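Local coordinates for ectonucleotide pyrophosphatase/phosphodiesterase family member 5 (Mus musculus, PDB 5VEN), which probably hydrolyses phosphodiester bonds as a zinc-dependent ectoenzyme of the nucleotide pyrophosphatase/phosphodiesterase family, with restricted activity toward nucleotides, at residues S20-R25 against E175-G180; K57-H62 against M124-D129; H74-N79 against K88-E93; M227-K232 against F320-H325. All coordinates share one frame; numbering follows the deposited sequence. Where two conformers were deposited one is given.

Contact 1 (S20-R25 against E175-G180); sequences SFDGFR and EPDDTG. With ZN (zinc ion), chain L; ZN (zinc ion), chain K; ZN (zinc ion), chain M.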
loop_
_atom_site.group_PDB
_atom_site.type_symbol
_atom_site.label_atom_id
_atom_site.label_comp_id
_atom_site.label_asym_id
_atom_site.label_seq_id
_atom_site.Cartn_x
_atom_site.Cartn_y
_atom_site.Cartn_z
ATOM N N SER A 20 2.445 8.414 -0.900
ATOM C CA SER A 20 2.956 7.074 -0.640
ATOM C C SER A 20 4.290 6.907 -1.358
ATOM O O SER A 20 4.354 7.005 -2.597
ATOM C CB SER A 20 1.981 6.004 -1.082
ATOM O OG SER A 20 2.585 4.737 -0.909
ATOM N N PHE A 21 5.351 6.708 -0.570
ATOM C CA PHE A 21 6.632 6.244 -1.092
ATOM C C PHE A 21 6.624 4.739 -0.937
ATOM O O PHE A 21 6.645 4.245 0.194
ATOM C CB PHE A 21 7.794 6.875 -0.333
ATOM C CG PHE A 21 7.939 8.344 -0.552
ATOM C CD1 PHE A 21 8.408 8.848 -1.769
ATOM C CD2 PHE A 21 7.619 9.243 0.455
ATOM C CE1 PHE A 21 8.546 10.223 -1.952
ATOM C CE2 PHE A 21 7.779 10.602 0.259
ATOM C CZ PHE A 21 8.196 11.088 -0.931
ATOM N N ASP A 22 6.514 4.011 -2.053
ATOM C CA ASP A 22 6.331 2.564 -1.997
ATOM C C ASP A 22 7.459 1.904 -1.209
ATOM O O ASP A 22 8.632 2.228 -1.404
ATOM C CB ASP A 22 6.256 1.996 -3.416
ATOM C CG ASP A 22 5.534 0.677 -3.461
ATOM O OD1 ASP A 22 5.982 -0.252 -2.756
ATOM O OD2 ASP A 22 4.503 0.556 -4.152
ATOM N N GLY A 23 7.090 0.994 -0.316
ATOM C CA GLY A 23 8.075 0.159 0.360
ATOM C C GLY A 23 8.940 0.919 1.333
ATOM O O GLY A 23 10.105 0.546 1.531
ATOM N N PHE A 24 8.401 1.948 1.986
ATOM C CA PHE A 24 9.180 2.756 2.930
ATOM C C PHE A 24 8.948 2.177 4.324
ATOM O O PHE A 24 7.971 2.501 5.026
ATOM C CB PHE A 24 8.816 4.233 2.846
ATOM C CG PHE A 24 9.859 5.145 3.411
ATOM C CD1 PHE A 24 10.203 5.115 4.779
ATOM C CD2 PHE A 24 10.530 6.029 2.580
ATOM C CE1 PHE A 24 11.150 5.977 5.273
ATOM C CE2 PHE A 24 11.500 6.895 3.102
ATOM C CZ PHE A 24 11.803 6.838 4.445
ATOM N N ARG A 25 9.844 1.262 4.705
ATOM C CA ARG A 25 9.781 0.611 6.005
ATOM C C ARG A 25 9.907 1.640 7.131
ATOM O O ARG A 25 10.658 2.606 7.029
ATOM C CB ARG A 25 10.908 -0.437 6.122
ATOM C CG ARG A 25 10.707 -1.429 7.218
ATOM C CD ARG A 25 11.734 -2.582 7.069
ATOM N NE ARG A 25 13.023 -2.211 7.624
ATOM C CZ ARG A 25 14.114 -2.980 7.577
ATOM N NH1 ARG A 25 14.106 -4.142 6.933
ATOM N NH2 ARG A 25 15.247 -2.566 8.184
ATOM N N GLU A 175 10.010 4.357 -5.235
ATOM C CA GLU A 175 11.114 4.133 -4.316
ATOM C C GLU A 175 10.645 4.482 -2.920
ATOM O O GLU A 175 9.802 5.371 -2.767
ATOM C CB GLU A 175 12.348 4.979 -4.727
ATOM C CG GLU A 175 13.003 4.505 -6.033
ATOM C CD GLU A 175 13.794 3.197 -5.906
ATOM O OE1 GLU A 175 13.614 2.437 -4.929
ATOM O OE2 GLU A 175 14.601 2.940 -6.815
ATOM N N PRO A 176 11.239 3.849 -1.888
ATOM C CA PRO A 176 12.437 2.971 -1.946
ATOM C C PRO A 176 12.173 1.478 -2.198
ATOM O O PRO A 176 13.049 0.643 -2.030
ATOM C CB PRO A 176 13.062 3.192 -0.575
ATOM C CG PRO A 176 11.869 3.389 0.332
ATOM C CD PRO A 176 10.893 4.204 -0.491
ATOM N N ASP A 177 10.943 1.126 -2.572
ATOM C CA ASP A 177 10.607 -0.269 -2.837
ATOM C C ASP A 177 11.523 -0.885 -3.888
ATOM O O ASP A 177 12.049 -1.984 -3.685
ATOM C CB ASP A 177 9.157 -0.380 -3.290
ATOM C CG ASP A 177 8.773 -1.792 -3.686
ATOM O OD1 ASP A 177 8.470 -2.599 -2.790
ATOM O OD2 ASP A 177 8.813 -2.086 -4.926
ATOM N N ASP A 178 11.650 -0.241 -5.061
ATOM C CA ASP A 178 12.366 -0.874 -6.167
ATOM C C ASP A 178 13.813 -1.183 -5.798
ATOM O O ASP A 178 14.300 -2.305 -6.015
ATOM C CB ASP A 178 12.315 0.002 -7.411
ATOM C CG ASP A 178 11.099 -0.283 -8.264
ATOM O OD1 ASP A 178 10.490 -1.392 -8.108
ATOM O OD2 ASP A 178 10.749 0.600 -9.073
ATOM N N THR A 179 14.510 -0.222 -5.216
ATOM C CA THR A 179 15.900 -0.475 -4.833
ATOM C C THR A 179 15.986 -1.473 -3.673
ATOM O O THR A 179 16.887 -2.327 -3.641
ATOM C CB THR A 179 16.594 0.852 -4.508
ATOM O OG1 THR A 179 16.701 1.616 -5.706
ATOM C CG2 THR A 179 18.001 0.583 -3.919
ATOM N N GLY A 180 15.039 -1.426 -2.735
ATOM C CA GLY A 180 15.013 -2.420 -1.669
ATOM C C GLY A 180 14.947 -3.843 -2.180
ATOM O O GLY A 180 15.632 -4.723 -1.655
HETATM ZN ZN ZN L . 4.497 -1.563 -2.570
HETATM ZN ZN ZN K . 7.821 -4.344 -3.679
HETATM ZN ZN ZN M . 9.365 0.056 -10.245
HETATM O O HOH W 1 12.339 -0.773 0.454
HETATM O O HOH W 2 6.443 -4.465 -5.110
HETATM O O HOH W 3 7.589 -0.262 -9.198
HETATM O O HOH W 4 5.965 -2.950 -4.148
#

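Contact 2 (K57-H62 against M124-D129); sequences KTYPNH and MWPGAD. With ZN (zinc ion), chain L.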
loop_
_atom_site.group_PDB
_atom_site.type_symbol
_atom_site.label_atom_id
_atom_site.label_comp_id
_atom_site.label_asym_id
_atom_site.label_seq_id
_atom_site.Cartn_x
_atom_site.Cartn_y
_atom_site.Cartn_z
ATOM N N LYS A 57 1.489 -6.521 0.306
ATOM C CA LYS A 57 1.835 -6.155 -1.065
ATOM C C LYS A 57 1.160 -4.837 -1.448
ATOM O O LYS A 57 0.300 -4.313 -0.727
ATOM C CB LYS A 57 1.428 -7.233 -2.086
ATOM C CG LYS A 57 2.103 -8.599 -1.954
ATOM C CD LYS A 57 3.500 -8.641 -2.442
ATOM C CE LYS A 57 3.966 -10.080 -2.508
ATOM N NZ LYS A 57 5.230 -10.119 -3.180
ATOM N N THR A 58 1.567 -4.319 -2.614
ATOM C CA THR A 58 1.273 -2.939 -3.005
ATOM C C THR A 58 -0.220 -2.717 -3.265
ATOM O O THR A 58 -0.809 -1.777 -2.725
ATOM C CB THR A 58 2.097 -2.565 -4.234
ATOM O OG1 THR A 58 3.506 -2.558 -3.884
ATOM C CG2 THR A 58 1.763 -1.186 -4.753
ATOM N N TYR A 59 -0.827 -3.525 -4.119
ATOM C CA TYR A 59 -2.210 -3.197 -4.507
ATOM C C TYR A 59 -3.200 -3.458 -3.373
ATOM O O TYR A 59 -4.038 -2.573 -3.102
ATOM C CB TYR A 59 -2.578 -3.906 -5.813
ATOM C CG TYR A 59 -2.159 -3.027 -6.978
ATOM C CD1 TYR A 59 -0.860 -2.545 -7.100
ATOM C CD2 TYR A 59 -3.080 -2.554 -7.860
ATOM C CE1 TYR A 59 -0.508 -1.690 -8.168
ATOM C CE2 TYR A 59 -2.738 -1.740 -8.884
ATOM C CZ TYR A 59 -1.472 -1.295 -9.044
ATOM O OH TYR A 59 -1.217 -0.435 -10.099
ATOM N N PRO A 60 -3.081 -4.550 -2.607
ATOM C CA PRO A 60 -3.971 -4.704 -1.444
ATOM C C PRO A 60 -3.844 -3.552 -0.467
ATOM O O PRO A 60 -4.849 -3.063 0.068
ATOM C CB PRO A 60 -3.527 -6.046 -0.819
ATOM C CG PRO A 60 -2.948 -6.813 -1.939
ATOM C CD PRO A 60 -2.273 -5.760 -2.841
ATOM N N ASN A 61 -2.609 -3.093 -0.205
ATOM C CA ASN A 61 -2.452 -2.108 0.844
ATOM C C ASN A 61 -2.824 -0.705 0.411
ATOM O O ASN A 61 -3.414 0.039 1.226
ATOM C CB ASN A 61 -1.039 -2.163 1.419
ATOM C CG ASN A 61 -0.984 -3.178 2.542
ATOM O OD1 ASN A 61 -1.395 -2.896 3.666
ATOM N ND2 ASN A 61 -0.661 -4.409 2.203
ATOM N N HIS A 62 -2.589 -0.339 -0.848
ATOM C CA HIS A 62 -3.060 0.976 -1.293
ATOM C C HIS A 62 -4.582 1.006 -1.346
ATOM O O HIS A 62 -5.192 2.020 -0.978
ATOM C CB HIS A 62 -2.458 1.370 -2.622
ATOM C CG HIS A 62 -1.051 1.891 -2.519
ATOM N ND1 HIS A 62 0.036 1.059 -2.653
ATOM C CD2 HIS A 62 -0.547 3.142 -2.297
ATOM C CE1 HIS A 62 1.154 1.772 -2.546
ATOM N NE2 HIS A 62 0.828 3.037 -2.327
ATOM N N MET A 124 -0.293 8.934 -10.066
ATOM C CA MET A 124 0.263 7.570 -10.185
ATOM C C MET A 124 -0.132 6.648 -9.028
ATOM O O MET A 124 0.404 5.541 -8.895
ATOM C CB MET A 124 1.787 7.621 -10.356
ATOM C CG MET A 124 2.214 8.519 -11.525
ATOM S SD MET A 124 1.341 8.122 -13.045
ATOM C CE MET A 124 2.258 9.086 -14.245
ATOM N N TRP A 125 -1.090 7.041 -8.219
ATOM C CA TRP A 125 -1.550 6.217 -7.119
ATOM C C TRP A 125 -2.126 4.897 -7.635
ATOM O O TRP A 125 -3.003 4.913 -8.511
ATOM C CB TRP A 125 -2.610 6.978 -6.337
ATOM C CG TRP A 125 -3.099 6.268 -5.103
ATOM C CD1 TRP A 125 -4.101 5.352 -5.025
ATOM C CD2 TRP A 125 -2.609 6.431 -3.767
ATOM N NE1 TRP A 125 -4.255 4.917 -3.723
ATOM C CE2 TRP A 125 -3.364 5.581 -2.933
ATOM C CE3 TRP A 125 -1.606 7.212 -3.196
ATOM C CZ2 TRP A 125 -3.144 5.490 -1.557
ATOM C CZ3 TRP A 125 -1.397 7.118 -1.814
ATOM C CH2 TRP A 125 -2.172 6.291 -1.025
ATOM N N PRO A 126 -1.691 3.756 -7.105
ATOM C CA PRO A 126 -2.212 2.456 -7.558
ATOM C C PRO A 126 -3.732 2.403 -7.579
ATOM O O PRO A 126 -4.399 2.649 -6.566
ATOM C CB PRO A 126 -1.626 1.472 -6.525
ATOM C CG PRO A 126 -0.360 2.086 -6.174
ATOM C CD PRO A 126 -0.624 3.582 -6.114
ATOM N N GLY A 127 -4.284 2.058 -8.738
ATOM C CA GLY A 127 -5.715 1.958 -8.900
ATOM C C GLY A 127 -6.436 3.248 -9.241
ATOM O O GLY A 127 -7.624 3.204 -9.558
ATOM N N ALA A 128 -5.776 4.396 -9.199
ATOM C CA ALA A 128 -6.480 5.641 -9.464
ATOM C C ALA A 128 -6.756 5.901 -10.947
ATOM O O ALA A 128 -7.571 6.777 -11.256
ATOM C CB ALA A 128 -5.697 6.828 -8.872
ATOM N N ASP A 129 -6.106 5.196 -11.873
ATOM C CA ASP A 129 -6.385 5.337 -13.295
ATOM C C ASP A 129 -7.227 4.189 -13.805
ATOM O O ASP A 129 -7.193 3.874 -14.999
ATOM C CB ASP A 129 -5.105 5.448 -14.121
ATOM C CG ASP A 129 -4.189 4.250 -13.992
ATOM O OD1 ASP A 129 -4.177 3.604 -12.924
ATOM O OD2 ASP A 129 -3.476 3.955 -14.984
HETATM ZN ZN ZN L . 4.497 -1.563 -2.570
HETATM O O HOH W 5 -2.752 2.085 -11.143
HETATM O O HOH W 4 5.965 -2.950 -4.148
#

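Contact 3 (H74-N79 against K88-E93); sequences HGIVAN and KSFSLE. With FUC (alpha-L-fucopyranose), chain F.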
loop_
_atom_site.group_PDB
_atom_site.type_symbol
_atom_site.label_atom_id
_atom_site.label_comp_id
_atom_site.label_asym_id
_atom_site.label_seq_id
_atom_site.Cartn_x
_atom_site.Cartn_y
_atom_site.Cartn_z
ATOM N N HIS A 74 -12.358 -5.653 0.412
ATOM C CA HIS A 74 -12.280 -4.820 -0.787
ATOM C C HIS A 74 -11.907 -5.602 -2.033
ATOM O O HIS A 74 -12.040 -5.070 -3.131
ATOM C CB HIS A 74 -11.354 -3.614 -0.574
ATOM C CG HIS A 74 -9.910 -3.939 -0.298
ATOM N ND1 HIS A 74 -9.157 -4.784 -1.081
ATOM C CD2 HIS A 74 -9.052 -3.416 0.614
ATOM C CE1 HIS A 74 -7.894 -4.771 -0.659
ATOM N NE2 HIS A 74 -7.808 -3.958 0.374
ATOM N N GLY A 75 -11.476 -6.846 -1.893
ATOM C CA GLY A 75 -11.316 -7.773 -2.997
ATOM C C GLY A 75 -9.978 -7.723 -3.715
ATOM O O GLY A 75 -9.720 -8.565 -4.589
ATOM N N ILE A 76 -9.143 -6.737 -3.424
ATOM C CA ILE A 76 -7.811 -6.683 -4.018
ATOM C C ILE A 76 -6.925 -7.472 -3.063
ATOM O O ILE A 76 -6.270 -6.929 -2.158
ATOM C CB ILE A 76 -7.330 -5.256 -4.247
ATOM C CG1 ILE A 76 -8.259 -4.493 -5.196
ATOM C CG2 ILE A 76 -5.902 -5.304 -4.812
ATOM C CD1 ILE A 76 -8.319 -5.042 -6.554
ATOM N N VAL A 77 -6.980 -8.805 -3.206
ATOM C CA VAL A 77 -6.328 -9.673 -2.220
ATOM C C VAL A 77 -4.838 -9.879 -2.526
ATOM O O VAL A 77 -4.099 -10.314 -1.638
ATOM C CB VAL A 77 -7.008 -11.046 -2.074
ATOM C CG1 VAL A 77 -8.503 -10.838 -1.728
ATOM C CG2 VAL A 77 -6.852 -11.905 -3.303
ATOM N N ALA A 78 -4.395 -9.594 -3.745
ATOM C CA ALA A 78 -2.998 -9.763 -4.144
ATOM C C ALA A 78 -2.757 -8.925 -5.381
ATOM O O ALA A 78 -3.699 -8.397 -5.986
ATOM C CB ALA A 78 -2.667 -11.225 -4.442
ATOM N N ASN A 79 -1.474 -8.842 -5.781
ATOM C CA ASN A 79 -1.109 -8.205 -7.039
ATOM C C ASN A 79 -1.387 -9.112 -8.225
ATOM O O ASN A 79 -1.450 -8.628 -9.354
ATOM C CB ASN A 79 0.383 -7.841 -7.076
ATOM C CG ASN A 79 0.780 -6.822 -6.058
ATOM O OD1 ASN A 79 -0.021 -6.008 -5.575
ATOM N ND2 ASN A 79 2.069 -6.825 -5.745
ATOM N N LYS A 88 -11.365 -14.645 -14.852
ATOM C CA LYS A 88 -10.346 -13.717 -15.320
ATOM C C LYS A 88 -9.214 -13.618 -14.305
ATOM O O LYS A 88 -9.429 -13.713 -13.094
ATOM C CB LYS A 88 -10.923 -12.310 -15.574
ATOM C CG LYS A 88 -11.737 -12.224 -16.866
ATOM C CD LYS A 88 -12.786 -11.123 -16.818
ATOM C CE LYS A 88 -13.972 -11.339 -17.816
ATOM N NZ LYS A 88 -15.284 -11.695 -17.103
ATOM N N SER A 89 -8.016 -13.345 -14.828
ATOM C CA SER A 89 -6.845 -13.023 -14.031
ATOM C C SER A 89 -6.615 -11.519 -13.973
ATOM O O SER A 89 -7.062 -10.749 -14.837
ATOM C CB SER A 89 -5.601 -13.688 -14.620
ATOM O OG SER A 89 -5.736 -15.084 -14.533
ATOM N N PHE A 90 -5.871 -11.127 -12.935
ATOM C CA PHE A 90 -5.409 -9.770 -12.656
ATOM C C PHE A 90 -3.923 -9.912 -12.396
ATOM O O PHE A 90 -3.533 -10.806 -11.643
ATOM C CB PHE A 90 -6.141 -9.261 -11.436
ATOM C CG PHE A 90 -5.711 -7.923 -10.891
ATOM C CD1 PHE A 90 -6.563 -6.832 -10.970
ATOM C CD2 PHE A 90 -4.537 -7.777 -10.163
ATOM C CE1 PHE A 90 -6.231 -5.614 -10.378
ATOM C CE2 PHE A 90 -4.220 -6.561 -9.578
ATOM C CZ PHE A 90 -5.052 -5.497 -9.700
ATOM N N SER A 91 -3.104 -9.052 -13.003
ATOM C CA SER A 91 -1.657 -9.157 -12.795
ATOM C C SER A 91 -1.001 -7.790 -12.910
ATOM O O SER A 91 -0.970 -7.190 -13.988
ATOM C CB SER A 91 -1.034 -10.125 -13.794
ATOM O OG SER A 91 0.386 -10.057 -13.682
ATOM N N LEU A 92 -0.437 -7.322 -11.804
ATOM C CA LEU A 92 0.350 -6.095 -11.833
ATOM C C LEU A 92 1.502 -6.185 -12.825
ATOM O O LEU A 92 1.780 -5.224 -13.558
ATOM C CB LEU A 92 0.883 -5.808 -10.434
ATOM C CG LEU A 92 1.738 -4.571 -10.253
ATOM C CD1 LEU A 92 1.019 -3.317 -10.811
ATOM C CD2 LEU A 92 2.054 -4.443 -8.771
ATOM N N GLU A 93 2.208 -7.319 -12.844
ATOM C CA GLU A 93 3.413 -7.415 -13.653
ATOM C C GLU A 93 3.104 -7.288 -15.134
ATOM O O GLU A 93 3.967 -6.860 -15.904
ATOM C CB GLU A 93 4.150 -8.729 -13.369
ATOM C CG GLU A 93 4.721 -8.808 -11.946
ATOM C CD GLU A 93 3.676 -9.277 -10.925
ATOM O OE1 GLU A 93 2.523 -9.519 -11.339
ATOM O OE2 GLU A 93 4.012 -9.423 -9.718
HETATM C C1 FUC F . -7.815 -16.535 -20.083
HETATM C C2 FUC F . -7.335 -15.200 -19.477
HETATM C C3 FUC F . -8.044 -14.922 -18.154
HETATM C C4 FUC F . -7.864 -16.157 -17.214
HETATM C C5 FUC F . -8.424 -17.389 -17.880
HETATM C C6 FUC F . -8.213 -18.653 -17.065
HETATM O O2 FUC F . -7.507 -14.135 -20.386
HETATM O O3 FUC F . -7.507 -13.684 -17.511
HETATM O O4 FUC F . -6.483 -16.412 -16.934
HETATM O O5 FUC F . -7.763 -17.611 -19.128
HETATM O O HOH W 6 3.346 -9.623 -6.377
#

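Contact 4 (M227-K232 against F320-H325); sequences MTQCSK and FLLGNH. With ZN (zinc ion), chain K.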
loop_
_atom_site.group_PDB
_atom_site.type_symbol
_atom_site.label_atom_id
_atom_site.label_comp_id
_atom_site.label_asym_id
_atom_site.label_seq_id
_atom_site.Cartn_x
_atom_site.Cartn_y
_atom_site.Cartn_z
ATOM N N MET A 227 9.933 -4.072 3.984
ATOM C CA MET A 227 10.832 -4.870 3.174
ATOM C C MET A 227 11.685 -5.706 4.130
ATOM O O MET A 227 12.067 -5.209 5.195
ATOM C CB MET A 227 11.723 -3.960 2.302
ATOM C CG MET A 227 12.521 -4.708 1.233
ATOM S SD MET A 227 11.611 -5.313 -0.202
ATOM C CE MET A 227 11.037 -3.772 -0.886
ATOM N N THR A 228 12.006 -6.934 3.730
ATOM C CA THR A 228 12.879 -7.800 4.521
ATOM C C THR A 228 13.945 -8.440 3.619
ATOM O O THR A 228 13.757 -8.645 2.420
ATOM C CB THR A 228 12.056 -8.865 5.342
ATOM O OG1 THR A 228 12.875 -9.420 6.399
ATOM C CG2 THR A 228 11.614 -10.028 4.511
ATOM N N GLN A 229 15.077 -8.755 4.234
ATOM C CA GLN A 229 16.207 -9.327 3.529
ATOM C C GLN A 229 15.994 -10.801 3.228
ATOM O O GLN A 229 15.628 -11.590 4.112
ATOM C CB GLN A 229 17.472 -9.134 4.383
ATOM C CG GLN A 229 18.734 -9.485 3.628
ATOM C CD GLN A 229 19.247 -8.334 2.789
ATOM O OE1 GLN A 229 18.780 -7.211 2.880
ATOM N NE2 GLN A 229 20.202 -8.613 1.959
ATOM N N CYS A 230 16.203 -11.171 1.966
ATOM C CA CYS A 230 16.137 -12.538 1.476
ATOM C C CYS A 230 17.550 -13.029 1.141
ATOM O O CYS A 230 18.511 -12.247 1.101
ATOM C CB CYS A 230 15.222 -12.642 0.258
ATOM S SG CYS A 230 13.501 -12.218 0.732
ATOM N N SER A 231 17.643 -14.326 0.878
ATOM C CA SER A 231 18.918 -15.008 0.672
ATOM C C SER A 231 18.700 -16.259 -0.160
ATOM O O SER A 231 17.717 -16.992 0.025
ATOM C CB SER A 231 19.582 -15.391 1.997
ATOM O OG SER A 231 20.663 -16.264 1.737
ATOM N N LYS A 232 19.645 -16.519 -1.059
ATOM C CA LYS A 232 19.624 -17.795 -1.756
ATOM C C LYS A 232 19.821 -18.974 -0.819
ATOM O O LYS A 232 19.522 -20.101 -1.217
ATOM C CB LYS A 232 20.670 -17.802 -2.876
ATOM C CG LYS A 232 20.377 -16.734 -3.907
ATOM C CD LYS A 232 20.864 -17.076 -5.289
ATOM C CE LYS A 232 20.427 -15.993 -6.277
ATOM N NZ LYS A 232 20.860 -16.252 -7.696
ATOM N N PHE A 320 14.079 -14.411 -7.997
ATOM C CA PHE A 320 14.660 -14.197 -6.670
ATOM C C PHE A 320 15.130 -12.753 -6.547
ATOM O O PHE A 320 15.770 -12.223 -7.453
ATOM C CB PHE A 320 15.850 -15.144 -6.383
ATOM C CG PHE A 320 16.531 -14.839 -5.083
ATOM C CD1 PHE A 320 16.011 -15.303 -3.903
ATOM C CD2 PHE A 320 17.619 -14.001 -5.041
ATOM C CE1 PHE A 320 16.594 -14.986 -2.697
ATOM C CE2 PHE A 320 18.204 -13.663 -3.842
ATOM C CZ PHE A 320 17.681 -14.150 -2.667
ATOM N N LEU A 321 14.816 -12.126 -5.426
ATOM C CA LEU A 321 15.197 -10.760 -5.113
ATOM C C LEU A 321 15.785 -10.737 -3.717
ATOM O O LEU A 321 15.320 -11.478 -2.844
ATOM C CB LEU A 321 13.979 -9.832 -5.181
ATOM C CG LEU A 321 13.325 -9.760 -6.563
ATOM C CD1 LEU A 321 11.949 -9.091 -6.510
ATOM C CD2 LEU A 321 14.259 -9.039 -7.563
ATOM N N LEU A 322 16.800 -9.883 -3.510
ATOM C CA LEU A 322 17.428 -9.748 -2.201
ATOM C C LEU A 322 16.524 -9.086 -1.167
ATOM O O LEU A 322 16.755 -9.263 0.039
ATOM C CB LEU A 322 18.746 -8.977 -2.322
ATOM C CG LEU A 322 19.930 -9.792 -2.885
ATOM C CD1 LEU A 322 21.104 -8.902 -3.280
ATOM C CD2 LEU A 322 20.372 -10.888 -1.892
ATOM N N GLY A 323 15.534 -8.315 -1.598
ATOM C CA GLY A 323 14.512 -7.783 -0.696
ATOM C C GLY A 323 13.140 -8.247 -1.156
ATOM O O GLY A 323 12.887 -8.345 -2.365
ATOM N N ASN A 324 12.262 -8.550 -0.199
ATOM C CA ASN A 324 10.874 -8.774 -0.561
ATOM C C ASN A 324 9.974 -8.490 0.633
ATOM O O ASN A 324 10.423 -8.195 1.763
ATOM C CB ASN A 324 10.647 -10.187 -1.129
ATOM C CG ASN A 324 9.427 -10.250 -2.081
ATOM O OD1 ASN A 324 8.840 -9.227 -2.478
ATOM N ND2 ASN A 324 8.994 -11.469 -2.378
ATOM N N HIS A 325 8.667 -8.481 0.325
ATOM C CA HIS A 325 7.624 -8.211 1.297
ATOM C C HIS A 325 6.400 -9.021 0.868
ATOM O O HIS A 325 6.412 -9.703 -0.158
ATOM C CB HIS A 325 7.329 -6.709 1.357
ATOM C CG HIS A 325 7.044 -6.140 0.013
ATOM N ND1 HIS A 325 5.768 -6.058 -0.503
ATOM C CD2 HIS A 325 7.877 -5.678 -0.961
ATOM C CE1 HIS A 325 5.819 -5.540 -1.720
ATOM N NE2 HIS A 325 7.092 -5.329 -2.037
HETATM ZN ZN ZN K . 7.821 -4.344 -3.679
HETATM O O HOH W 2 6.443 -4.465 -5.110
HETATM O O HOH W 4 5.965 -2.950 -4.148
#

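Contact 1 (S20-R25 against E175-G180)
Asp-22 and Asp-177 lie side by side with their carboxylate planes 56° apart, each serving a different zinc ion. Asp-22 OD1 sits 2.0 Å from one ion and Asp-177 OD1 2.1 Å from the other, a water bridges the metals, and Asp-22 OD2 is hydrogen-bonded to Tyr-172 OH. Asp-177 CG lies opposite its backbone N (chi1 176°), sending the carboxylate alongside Asp-22. Packing is tight behind these carboxylates: Gly-23 CA stands 3.8 Å from Asp-177 CB, and a side chain on the glycine would collide. Asp-177 N bonds weakly to Asp-22 O at 2.8 Å, and a water bridges Gly-23 O and Pro-176 O. Pro-176, after a cis peptide, presents CD 3.6 Å from Phe-24 CD2. With an alanine in place of Phe-24, a gap would probably open beside the proline ring. The looser side is at partly exposed Glu-175, whose carboxylate turns back to Thr-179 N and OG1. The contact joins the end of strand 15-21 to the start of helix 177-183, with Val-197 of helix 190-210 touching Phe-21 and Phe-24.

Contact 2 (K57-H62 against M124-D129)
His-62 and Pro-126 bury the greatest areas here: Pro-126 points its CG at one face of the His-62 ring, a CH-pi contact 3.7 Å from the ring centroid. The same imidazole turns its CD2 edge to the indole of Trp-125 in a T-shaped stack, His-62 CD2 lying 3.6 Å from Trp-125 CZ2 with the planes at 89°. With CG beside its own backbone N (chi1 -79°), the histidine brings ND1 within 3.0 Å of Thr-58 O, a carbonyl that also accepts from His-62 N on the opposite face of its plane. Thr-58 and His-62 belong to the start of helix 58-67, where Thr-58 OG1 binds zinc at 1.9 Å; the partner is a type II turn from Trp-125 to Ala-128, following strand 120-123. An alanine in place of His-62 would probably leave Ser-20 OG without the mate it has in NE2 and open a gap beside the proline and over the face of the indole. Tyr-59 supplies the other aromatic surface, with Pro-126 CB over one face, 3.9 Å from the centroid of the Tyr-59 ring. At its phenolic end one water touches Tyr-59 OH, accepts from Gly-127 N and donates to Asp-129 OD1.

Contact 3 (H74-N79 against K88-E93)
A two-stranded antiparallel hairpin, 80-83 with 88-91, is joined at its base by Asn-79 and Leu-92. Leu-92 N donates to Asn-79 O at 3.0 Å. That oxygen is further approached by Ser-91 CA in a CA-H...O contact and by the edge of the Phe-90 ring, whose CD2 lies 3.3 Å from Asn-79 O. Alongside, the amide of Asn-79 and the isobutyl group of Leu-92 run the same way; Leu-92 extends with CG anti to its N (chi1 180°), bringing CD2 to 3.8 Å from Asn-79 CG. Ala-78 O is buried here with no partner in the model. Toward solvent, a water accepts from Asn-79 ND2 and gives a weak bond to Glu-93 OE2. Farther along the strand, Ser-89 N donates to fucose O3 of an attached glycan at 2.8 Å. Helix 58-67 adjoins the base of the hairpin, Tyr-59 N donating to Asn-79 OD1 and Tyr-63 touching Ile-76; within the hairpin Met-81 of strand 80-83 packs on Phe-90.

Contact 4 (M227-K232 against F320-H325)
Phe-320 takes the aliphatic chain of Lys-232 over one face, with Lys-232 CG 4.0 Å from the centroid of the Phe-320 ring and 19° off its normal, while Cys-230 C and Ser-231 N lie at the ring edge. Phe-320 CG lies opposite its backbone N (chi1 174°), carrying the ring across to the backbone of 230-232. The second flat group, His-325, is stacked with the ring of His-225 and has sulfur at its edge: Met-227 SD stands 5.0 Å from the centroid of the His-325 ring, close to the ring plane. Between these aromatic ends runs a short antiparallel ladder. Thr-228 and Asn-324 form the hydrogen-bonded pair, Thr-228 N to Asn-324 O at 2.8 Å and Asn-324 N to Thr-228 O at 3.0 Å, and Cys-230 N continues it with an almost straight bond to Leu-322 O (2.8 Å, 176°). Gln-229 faces Gly-323 in the non-hydrogen-bonded pair; a side chain on this glycine would be pressed against Met-227 SD, itself only 3.3 Å from Asn-324 N. His-325 NE2 binds zinc at 2.0 Å, with Asp-177 and His-181 completing the protein ligands. The bond from His-325 ND1 to Thr-56 O probably helps hold the ring so that NE2 faces the metal, while the ladder is likely to anchor its backbone.

Following the chain from the N terminus, strand 15-21 leads into contact 1, which closes the longest loop by pairing 20-25 with 175-180. Nested inside it is contact 2, whose loop runs from the start of helix 58-67 to the turn after strand 120-123; nested again within that is contact 3, a short closure about the hairpin 80-83/88-91. Contact 4 follows in series, joining 227-232 to 320-325 across a loop that holds the four-stranded antiparallel sheet; no loops cross. Contacts 1 and 2 share one zinc ion, contacts 1 and 4 another, so the metal centre ties the central eight-stranded sheet to helices 58-67 and 177-183 and to the ladder 228-229/323-324.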